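Local coordinates for minor structural protein 5 (Lactococcus phage Tuc2009, PDB 5E7T) that is a minor structural protein of the phage virion whose BppA-like, galactose-binding-type domain may contribute to recognition of host saccharides, at residues B[22-35]-B[180-194]. Numbering follows the deposited sequence.
Sequences TTVYPNLNLLVNSS and PKQELGSIATPYMPS
Asn29 anchors one end of the polar contact between 22-35 and 180-194, its short flat amide serving both the 180-184 strand and the loop that follows. With CG anti to the backbone N (chi1 -154°), ND2 lies 3.0 Å from Pro180 O, on a lone pair, and also donates to Met192 O; both acceptors lie close to the amide plane. OD1 accepts from Gln182 N at 3.2 Å and, from the opposite face, from Leu31 N, the latter closing an Asx turn. Leu30 N adds a backbone bond to Gln182 O (2.8 Å). Further along, Tyr191 OH donates to Ser34 OG (2.7 Å), a hydroxyl small enough to sit at the ring's edge.

A second polar cluster gathers round the ammonium of Lys181 and the carboxylate of Glu183. The extended Lys181 chain brings NZ 2.9 Å from Asn27 O, while NZ also bonds Pro190 O and forms a long, weak salt bridge with Glu183 OE1. Thr189 OG1 accepts from Asn27 N (2.8 Å, nearly straight) and donates to Glu183 OE1; a hydroxyl can do both.

Apolar contacts flank these bonds: rigid Pro26 sets CB 3.5 Å from Met192 CG, and branched Leu31 lays CD1 on Pro180 CB (3.7 Å).

The contact thus ties the irregular loop before strand 48-50 to the chain leaving the five-stranded antiparallel sheet, where strand 171-184 lies between 53-60 and 85-98; beyond it, Met192 touches Trp203.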
loop_
_atom_site.group_PDB
_atom_site.type_symbol
_atom_site.label_atom_id
_atom_site.label_comp_id
_atom_site.label_asym_id
_atom_site.label_seq_id
_atom_site.Cartn_x
_atom_site.Cartn_y
_atom_site.Cartn_z
ATOM N N THR B 22 27.447 15.985 56.874
ATOM C CA THR B 22 26.610 17.186 56.764
ATOM C C THR B 22 25.505 17.169 57.758
ATOM O O THR B 22 24.924 16.115 58.017
ATOM C CB THR B 22 25.951 17.421 55.424
ATOM O OG1 THR B 22 26.392 16.486 54.461
ATOM C CG2 THR B 22 26.137 18.843 54.956
ATOM N N THR B 23 25.176 18.354 58.279
ATOM C CA THR B 23 24.071 18.556 59.199
ATOM C C THR B 23 22.842 18.881 58.359
ATOM O O THR B 23 21.728 18.896 58.888
ATOM C CB THR B 23 24.413 19.674 60.180
ATOM O OG1 THR B 23 24.985 20.766 59.457
ATOM C CG2 THR B 23 25.362 19.213 61.283
ATOM N N VAL B 24 23.050 19.099 57.035
ATOM C CA VAL B 24 22.009 19.438 56.066
ATOM C C VAL B 24 22.046 18.519 54.829
ATOM O O VAL B 24 23.103 18.370 54.224
ATOM C CB VAL B 24 22.051 20.940 55.702
ATOM C CG1 VAL B 24 23.438 21.370 55.243
ATOM C CG2 VAL B 24 21.011 21.284 54.648
ATOM N N TYR B 25 20.892 17.895 54.471
ATOM C CA TYR B 25 20.785 16.980 53.322
ATOM C C TYR B 25 21.077 17.741 52.023
ATOM O O TYR B 25 20.616 18.885 51.877
ATOM C CB TYR B 25 19.397 16.303 53.255
ATOM C CG TYR B 25 19.371 15.014 52.465
ATOM C CD1 TYR B 25 19.971 13.862 52.956
ATOM C CD2 TYR B 25 18.715 14.934 51.242
ATOM C CE1 TYR B 25 19.944 12.668 52.242
ATOM C CE2 TYR B 25 18.687 13.740 50.511
ATOM C CZ TYR B 25 19.298 12.607 51.023
ATOM O OH TYR B 25 19.294 11.409 50.348
ATOM N N PRO B 26 21.853 17.152 51.081
ATOM C CA PRO B 26 22.216 17.903 49.886
ATOM C C PRO B 26 21.066 18.208 48.950
ATOM O O PRO B 26 20.139 17.409 48.792
ATOM C CB PRO B 26 23.305 17.042 49.236
ATOM C CG PRO B 26 23.124 15.722 49.742
ATOM C CD PRO B 26 22.544 15.849 51.113
ATOM N N ASN B 27 21.129 19.401 48.362
ATOM C CA ASN B 27 20.206 19.894 47.357
ATOM C C ASN B 27 20.814 19.625 45.981
ATOM O O ASN B 27 22.039 19.637 45.834
ATOM C CB ASN B 27 20.010 21.393 47.521
ATOM C CG ASN B 27 19.102 21.791 48.629
ATOM O OD1 ASN B 27 18.027 21.230 48.815
ATOM N ND2 ASN B 27 19.478 22.843 49.329
ATOM N N LEU B 28 19.954 19.410 44.968
ATOM C CA LEU B 28 20.378 19.176 43.583
ATOM C C LEU B 28 20.953 20.450 42.940
ATOM O O LEU B 28 20.551 21.563 43.275
ATOM C CB LEU B 28 19.217 18.638 42.730
ATOM C CG LEU B 28 18.896 17.161 42.849
ATOM C CD1 LEU B 28 17.556 16.861 42.227
ATOM C CD2 LEU B 28 19.995 16.292 42.233
ATOM N N ASN B 29 21.882 20.264 42.008
ATOM C CA ASN B 29 22.556 21.322 41.293
ATOM C C ASN B 29 21.683 21.767 40.175
ATOM O O ASN B 29 20.992 20.954 39.532
ATOM C CB ASN B 29 23.867 20.783 40.703
ATOM C CG ASN B 29 24.959 21.797 40.465
ATOM O OD1 ASN B 29 24.713 22.974 40.185
ATOM N ND2 ASN B 29 26.202 21.361 40.597
ATOM N N LEU B 30 21.759 23.068 39.889
ATOM C CA LEU B 30 21.064 23.690 38.761
ATOM C C LEU B 30 22.038 23.892 37.593
ATOM O O LEU B 30 21.605 24.219 36.505
ATOM C CB LEU B 30 20.378 24.991 39.189
ATOM C CG LEU B 30 19.141 24.793 40.045
ATOM C CD1 LEU B 30 18.814 26.033 40.815
ATOM C CD2 LEU B 30 17.987 24.391 39.209
ATOM N N LEU B 31 23.347 23.641 37.809
ATOM C CA LEU B 31 24.368 23.729 36.751
ATOM C C LEU B 31 24.471 22.408 35.949
ATOM O O LEU B 31 24.065 21.369 36.445
ATOM C CB LEU B 31 25.750 24.152 37.295
ATOM C CG LEU B 31 25.816 25.408 38.141
ATOM C CD1 LEU B 31 27.220 25.740 38.459
ATOM C CD2 LEU B 31 25.204 26.566 37.451
ATOM N N VAL B 32 25.009 22.465 34.729
ATOM C CA VAL B 32 25.134 21.346 33.785
ATOM C C VAL B 32 26.617 20.962 33.594
ATOM O O VAL B 32 27.436 21.833 33.264
ATOM C CB VAL B 32 24.504 21.739 32.416
ATOM C CG1 VAL B 32 24.686 20.632 31.397
ATOM C CG2 VAL B 32 23.033 22.098 32.546
ATOM N N ASN B 33 26.941 19.656 33.715
ATOM C CA ASN B 33 28.304 19.118 33.577
ATOM C C ASN B 33 29.283 19.690 34.628
ATOM O O ASN B 33 30.462 19.887 34.329
ATOM C CB ASN B 33 28.844 19.278 32.145
ATOM C CG ASN B 33 30.025 18.399 31.835
ATOM O OD1 ASN B 33 30.090 17.237 32.245
ATOM N ND2 ASN B 33 30.994 18.946 31.115
ATOM N N SER B 34 28.806 19.909 35.870
ATOM C CA SER B 34 29.635 20.421 36.960
ATOM C C SER B 34 30.784 19.476 37.312
ATOM O O SER B 34 31.747 19.890 37.958
ATOM C CB SER B 34 28.790 20.746 38.193
ATOM O OG SER B 34 27.935 19.691 38.590
ATOM N N SER B 35 30.693 18.226 36.850
ATOM C CA SER B 35 31.672 17.166 37.079
ATOM C C SER B 35 32.897 17.239 36.144
ATOM O O SER B 35 33.837 16.459 36.325
ATOM C CB SER B 35 30.989 15.814 36.947
ATOM O OG SER B 35 29.989 15.868 35.940
ATOM N N PRO B 180 31.490 23.287 40.383
ATOM C CA PRO B 180 30.636 24.480 40.502
ATOM C C PRO B 180 29.197 24.063 40.816
ATOM O O PRO B 180 28.738 23.017 40.355
ATOM C CB PRO B 180 30.770 25.145 39.132
ATOM C CG PRO B 180 31.067 24.037 38.199
ATOM C CD PRO B 180 31.940 23.090 38.986
ATOM N N LYS B 181 28.510 24.840 41.645
ATOM C CA LYS B 181 27.153 24.532 42.064
ATOM C C LYS B 181 26.356 25.768 42.259
ATOM O O LYS B 181 26.850 26.777 42.777
ATOM C CB LYS B 181 27.143 23.731 43.383
ATOM C CG LYS B 181 25.829 22.973 43.655
ATOM C CD LYS B 181 25.730 22.446 45.061
ATOM C CE LYS B 181 24.507 21.588 45.229
ATOM N NZ LYS B 181 24.210 21.305 46.658
ATOM N N GLN B 182 25.090 25.667 41.872
ATOM C CA GLN B 182 24.061 26.672 42.081
ATOM C C GLN B 182 22.854 25.872 42.534
ATOM O O GLN B 182 22.502 24.858 41.911
ATOM C CB GLN B 182 23.751 27.466 40.808
ATOM C CG GLN B 182 22.513 28.323 41.010
ATOM C CD GLN B 182 22.042 29.028 39.793
ATOM O OE1 GLN B 182 22.199 30.235 39.690
ATOM N NE2 GLN B 182 21.384 28.311 38.887
ATOM N N GLU B 183 22.241 26.302 43.632
ATOM C CA GLU B 183 21.072 25.621 44.185
ATOM C C GLU B 183 20.074 26.624 44.720
ATOM O O GLU B 183 20.444 27.731 45.089
ATOM C CB GLU B 183 21.494 24.669 45.305
ATOM C CG GLU B 183 22.013 25.368 46.548
ATOM C CD GLU B 183 22.966 24.489 47.318
ATOM O OE1 GLU B 183 22.474 23.689 48.144
ATOM O OE2 GLU B 183 24.196 24.594 47.092
ATOM N N LEU B 184 18.824 26.222 44.805
ATOM C CA LEU B 184 17.779 27.059 45.346
ATOM C C LEU B 184 17.960 27.046 46.865
ATOM O O LEU B 184 18.171 25.985 47.452
ATOM C CB LEU B 184 16.424 26.460 44.920
ATOM C CG LEU B 184 15.172 27.077 45.525
ATOM C CD1 LEU B 184 14.929 28.486 45.000
ATOM C CD2 LEU B 184 13.993 26.141 45.357
ATOM N N GLY B 185 17.926 28.200 47.488
ATOM C CA GLY B 185 18.127 28.232 48.927
ATOM C C GLY B 185 19.186 29.198 49.400
ATOM O O GLY B 185 19.794 29.904 48.592
ATOM N N SER B 186 19.384 29.250 50.731
ATOM C CA SER B 186 20.312 30.130 51.438
ATOM C C SER B 186 21.519 29.378 52.008
ATOM O O SER B 186 22.311 29.963 52.758
ATOM C CB SER B 186 19.571 30.834 52.570
ATOM O OG SER B 186 18.651 31.784 52.064
ATOM N N ILE B 187 21.639 28.075 51.687
ATOM C CA ILE B 187 22.706 27.212 52.177
ATOM C C ILE B 187 23.373 26.512 51.008
ATOM O O ILE B 187 22.685 25.990 50.115
ATOM C CB ILE B 187 22.175 26.184 53.230
ATOM C CG1 ILE B 187 21.650 26.894 54.491
ATOM C CG2 ILE B 187 23.252 25.141 53.612
ATOM C CD1 ILE B 187 20.683 26.104 55.319
ATOM N N ALA B 188 24.730 26.479 51.053
ATOM C CA ALA B 188 25.610 25.785 50.113
ATOM C C ALA B 188 25.744 24.398 50.699
ATOM O O ALA B 188 26.534 24.184 51.635
ATOM C CB ALA B 188 26.974 26.471 50.046
ATOM N N THR B 189 24.871 23.481 50.227
ATOM C CA THR B 189 24.817 22.094 50.682
ATOM C C THR B 189 25.851 21.302 49.883
ATOM O O THR B 189 26.393 21.854 48.898
ATOM C CB THR B 189 23.386 21.534 50.570
ATOM O OG1 THR B 189 23.052 21.325 49.199
ATOM C CG2 THR B 189 22.339 22.400 51.276
ATOM N N PRO B 190 26.162 20.025 50.265
ATOM C CA PRO B 190 27.204 19.286 49.541
ATOM C C PRO B 190 26.997 19.187 48.047
ATOM O O PRO B 190 25.866 19.191 47.555
ATOM C CB PRO B 190 27.204 17.926 50.226
ATOM C CG PRO B 190 26.787 18.220 51.610
ATOM C CD PRO B 190 25.697 19.236 51.429
ATOM N N TYR B 191 28.112 19.164 47.321
ATOM C CA TYR B 191 28.107 19.067 45.873
ATOM C C TYR B 191 27.200 17.935 45.437
ATOM O O TYR B 191 27.245 16.847 45.997
ATOM C CB TYR B 191 29.523 18.853 45.305
ATOM C CG TYR B 191 29.509 18.535 43.827
ATOM C CD1 TYR B 191 29.339 19.545 42.879
ATOM C CD2 TYR B 191 29.509 17.221 43.380
ATOM C CE1 TYR B 191 29.242 19.252 41.518
ATOM C CE2 TYR B 191 29.425 16.919 42.022
ATOM C CZ TYR B 191 29.286 17.937 41.096
ATOM O OH TYR B 191 29.233 17.622 39.768
ATOM N N MET B 192 26.374 18.204 44.446
ATOM C CA MET B 192 25.516 17.209 43.837
ATOM C C MET B 192 25.481 17.503 42.366
ATOM O O MET B 192 25.534 18.677 41.991
ATOM C CB MET B 192 24.087 17.276 44.392
ATOM C CG MET B 192 23.948 16.722 45.781
ATOM S SD MET B 192 24.289 14.963 45.879
ATOM C CE MET B 192 22.937 14.331 44.984
ATOM N N PRO B 193 25.350 16.474 41.498
ATOM C CA PRO B 193 25.190 16.767 40.065
ATOM C C PRO B 193 23.762 17.278 39.807
ATOM O O PRO B 193 22.999 17.473 40.761
ATOM C CB PRO B 193 25.462 15.424 39.412
ATOM C CG PRO B 193 25.045 14.424 40.443
ATOM C CD PRO B 193 25.285 15.022 41.773
ATOM N N SER B 194 23.401 17.544 38.535
ATOM C CA SER B 194 22.054 18.029 38.244
ATOM C C SER B 194 21.027 16.898 38.332
ATOM O O SER B 194 21.410 15.738 38.380
ATOM C CB SER B 194 22.023 18.759 36.908
ATOM O OG SER B 194 21.834 17.944 35.759
HETATM O O HOH W 1 18.327 23.426 44.202
#